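Local coordinates for putative polysaccharide deacetylase (Bdellovibrio bacteriovorus HD100, PDB 5JP6), which probably removes acetyl groups from peptidoglycan as a zinc-dependent deacetylase of carbohydrate esterase family 4, at residues I97-E100 with N101-A104; G261-A264 with V265-V268. The protein carries 1 engineered substitution. All coordinates share one frame; numbering follows the deposited sequence.

How the contacts relate
From the N terminus, contact 1 comes first, in the helical region that precedes the sheet-containing part of the chain. Residues 97-104 close a tight turn between helix 94-98 and helix 103-106, and helices 53-66 and 110-126 lie against it. Contact 2 follows much later and closes no loop; its residues 261-268 form about two turns of helix 251-269, which connects the paired parallel strands 223-227 and 275-277. Here that helix packs on helices 204-209 and 211-219 and is bonded to strand 223-227. The two neither nest nor cross: the centres of contacts 1 and 2 are about 25 Å apart. Contact 2 lies nearer the zinc-binding region, whereas contact 1 is remote from it.

Contact 1 of 2, residues I97-E100 with N101-A104; sequences IRDE and NNRA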
# COMPACT_ATOMS: atom_id res chain seq x y z
N ILE A 97 -5.19 -2.62 14.72
CA ILE A 97 -4.81 -2.52 16.12
C ILE A 97 -3.98 -1.24 16.39
O ILE A 97 -4.12 -0.60 17.45
CB ILE A 97 -4.04 -3.77 16.57
CG1 ILE A 97 -4.93 -5.00 16.49
CG2 ILE A 97 -3.42 -3.60 17.95
CD1 ILE A 97 -4.18 -6.32 16.35
N ARG A 98 -3.17 -0.86 15.40
CA ARG A 98 -2.34 0.35 15.51
C ARG A 98 -3.15 1.65 15.29
O ARG A 98 -2.73 2.72 15.76
CB ARG A 98 -1.17 0.32 14.52
CG ARG A 98 -0.13 -0.74 14.85
CD ARG A 98 1.09 -0.64 13.95
NE ARG A 98 2.02 -1.72 14.18
CZ ARG A 98 2.86 -1.80 15.21
NH1 ARG A 98 2.97 -0.79 16.08
NH2 ARG A 98 3.54 -2.90 15.42
N ASP A 99 -4.25 1.54 14.53
CA ASP A 99 -5.04 2.70 14.15
C ASP A 99 -5.65 3.35 15.37
O ASP A 99 -6.50 2.75 16.00
CB ASP A 99 -6.13 2.30 13.16
CG ASP A 99 -6.93 3.44 12.65
OD1 ASP A 99 -6.88 4.59 13.18
OD2 ASP A 99 -7.61 3.16 11.61
N GLU A 100 -5.22 4.58 15.68
CA GLU A 100 -5.76 5.30 16.86
C GLU A 100 -7.29 5.45 16.82
O GLU A 100 -7.88 5.63 17.86
CB GLU A 100 -5.07 6.64 17.09
CG GLU A 100 -3.65 6.56 17.67
CD GLU A 100 -3.54 5.90 19.07
OE1 GLU A 100 -4.56 5.63 19.76
OE2 GLU A 100 -2.37 5.63 19.48
N ASN A 101 -7.94 5.41 15.65
CA ASN A 101 -9.42 5.45 15.59
C ASN A 101 -10.05 4.27 16.33
O ASN A 101 -11.17 4.39 16.80
CB ASN A 101 -9.94 5.52 14.18
CG ASN A 101 -9.73 6.89 13.56
OD1 ASN A 101 -9.54 7.92 14.26
ND2 ASN A 101 -9.79 6.92 12.26
N ASN A 102 -9.30 3.18 16.47
CA ASN A 102 -9.79 1.96 17.11
C ASN A 102 -9.37 1.83 18.59
O ASN A 102 -9.59 0.79 19.23
CB ASN A 102 -9.28 0.74 16.34
CG ASN A 102 -9.86 0.65 14.97
OD1 ASN A 102 -11.05 1.00 14.77
ND2 ASN A 102 -9.07 0.20 14.02
N ARG A 103 -8.83 2.92 19.12
CA ARG A 103 -8.21 2.92 20.45
C ARG A 103 -9.13 2.31 21.50
O ARG A 103 -8.69 1.48 22.33
CB ARG A 103 -7.78 4.35 20.87
CG ARG A 103 -7.10 4.40 22.22
CD ARG A 103 -7.19 5.76 22.91
NE ARG A 103 -8.58 6.21 23.12
CZ ARG A 103 -9.46 5.68 23.98
NH1 ARG A 103 -9.14 4.63 24.75
NH2 ARG A 103 -10.68 6.20 24.06
N ALA A 104 -10.40 2.73 21.52
CA ALA A 104 -11.31 2.25 22.58
C ALA A 104 -11.67 0.79 22.44
O ALA A 104 -11.97 0.12 23.43
CB ALA A 104 -12.57 3.09 22.64
O HOH W 1 -9.54 4.64 10.53
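D99 and N101 meet through a bond from side chain to backbone. With D99 CG opposite its own backbone N (chi1 -176°), the carboxylate swings forward along the chain and OD1 accepts N101 N at 2.8 Å. The donor arrives from above the carboxylate plane, 47° out of it. A water joins the same two side chains at their outer ends: it donates to D99 OD2 over 2.7 Å and accepts from N101 ND2 over 2.9 Å. Both carboxylate oxygens of D99 are therefore engaged, which should fix its rotation.

Two backbone bonds close the turn itself. N102 N reaches D99 O at 2.9 Å, and R103 N reaches E100 O at 3.1 Å, each spanning three residues.

The remaining contacts are of the van der Waals kind. The E100 chain folds at chi2 (-61°), bringing OE1 alongside the base of R103, 3.6 Å from R103 CB. The charged end of R103 leads away, leaving E100 OE1 5.3 Å from R103 NE, so no salt bridge forms; E100 has a weak, long ion pair with K110 instead. On the buried side, N102 ND2 passes 3.7 Å from D99 CB. The amide of N102 is held by partners beyond the turn, OD1 by R61 on helix 53-66 and ND2 by the carbonyl of E96.

An Asx turn at D99 thus overlaps two successive 3-10-like turns, making a compact link where helix 94-98 ends and helix 103-106 begins, on the surface of the helical N-terminal region.

Contact 2 of 2, residues G261-A264 with V265-V268; sequences GHQA and VFDV
D267 N donates to Q263 O at 2.8 Å, the shortest bond between 261-264 and 265-268, and the same two residues are joined a second time through their side chains. Q263 bends at chi2 (76°), turning its amide along the helix so that NE2 donates to D267 OD1 at 2.9 Å. OD1 is met on its syn side, 30° out of the carboxylate plane, while the acceptor lies almost in the plane of the Q263 amide. The other end of this amide, OE1, accepts K377 N from the C-terminal tail, so the group is tethered at both ends, which should fix which end carries the nitrogen.

NE2 also comes within 3.7 Å of F266 CD2. Amide and ring stand nearly perpendicular, 84° apart, and the approach to the ring is oblique.

Beneath these side chains runs regular alpha-helical bonding between residues four apart. V265 N binds G261 O at 3.1 Å and F266 N binds H262 O at 3.0 Å. The last bond between the two segments, V268 N to A264 O, is weak at 3.3 Å, and V268 N makes another weak bond to V265 O, close to the end of the helix. Each valine lays CG2 beside the carbonyl four residues back: V265 CG2 is 3.5 Å from G261 O.

A264, V265 and V268 turn to helix 204-209, and V268 also reaches helix 211-219. H262 ND1 is hydrogen-bonded to S226 OG on strand 223-227, anchoring helix 251-269 to the parallel sheet as the helical limb of the beta-alpha-beta crossover to strand 275-277.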
# COMPACT_ATOMS: atom_id res chain seq x y z
N GLY A 261 -8.83 11.88 -4.14
CA GLY A 261 -7.47 11.46 -3.73
C GLY A 261 -6.41 12.42 -4.33
O GLY A 261 -5.45 12.79 -3.68
N HIS A 262 -6.62 12.81 -5.58
CA HIS A 262 -5.75 13.75 -6.23
C HIS A 262 -5.75 15.10 -5.49
O HIS A 262 -4.70 15.68 -5.23
CB HIS A 262 -6.15 13.94 -7.67
CG HIS A 262 -5.14 13.43 -8.64
ND1 HIS A 262 -4.67 12.13 -8.62
CD2 HIS A 262 -4.47 14.04 -9.65
CE1 HIS A 262 -3.78 11.97 -9.57
NE2 HIS A 262 -3.64 13.11 -10.21
N GLN A 263 -6.95 15.55 -5.13
CA GLN A 263 -7.07 16.78 -4.39
C GLN A 263 -6.35 16.70 -3.03
O GLN A 263 -5.73 17.67 -2.60
CB GLN A 263 -8.54 17.13 -4.19
CG GLN A 263 -8.74 18.49 -3.60
CD GLN A 263 -8.52 19.63 -4.60
OE1 GLN A 263 -9.06 19.62 -5.70
NE2 GLN A 263 -7.74 20.62 -4.20
N ALA A 264 -6.46 15.55 -2.35
CA ALA A 264 -5.83 15.41 -1.03
C ALA A 264 -4.32 15.58 -1.16
O ALA A 264 -3.68 16.25 -0.34
CB ALA A 264 -6.17 14.09 -0.39
N VAL A 265 -3.73 14.94 -2.17
CA VAL A 265 -2.29 15.06 -2.38
C VAL A 265 -1.91 16.52 -2.67
O VAL A 265 -0.97 17.07 -2.09
CB VAL A 265 -1.80 14.14 -3.50
CG1 VAL A 265 -0.34 14.42 -3.85
CG2 VAL A 265 -1.99 12.66 -3.13
N PHE A 266 -2.64 17.12 -3.59
CA PHE A 266 -2.42 18.51 -3.98
C PHE A 266 -2.52 19.47 -2.80
O PHE A 266 -1.71 20.38 -2.65
CB PHE A 266 -3.39 18.91 -5.06
CG PHE A 266 -3.28 20.34 -5.49
CD1 PHE A 266 -2.27 20.74 -6.33
CD2 PHE A 266 -4.15 21.30 -5.00
CE1 PHE A 266 -2.16 22.06 -6.72
CE2 PHE A 266 -4.04 22.61 -5.39
CZ PHE A 266 -3.03 22.99 -6.22
N ASP A 267 -3.52 19.24 -1.95
CA ASP A 267 -3.71 20.10 -0.78
C ASP A 267 -2.51 20.07 0.17
O ASP A 267 -2.25 21.08 0.85
CB ASP A 267 -4.97 19.71 -0.04
CG ASP A 267 -6.25 20.09 -0.77
OD1 ASP A 267 -6.21 20.86 -1.76
OD2 ASP A 267 -7.32 19.57 -0.34
N VAL A 268 -1.80 18.94 0.23
CA VAL A 268 -0.60 18.85 1.08
C VAL A 268 0.64 19.43 0.39
O VAL A 268 1.39 20.23 0.99
CB VAL A 268 -0.33 17.41 1.53
CG1 VAL A 268 0.98 17.28 2.32
CG2 VAL A 268 -1.51 16.89 2.39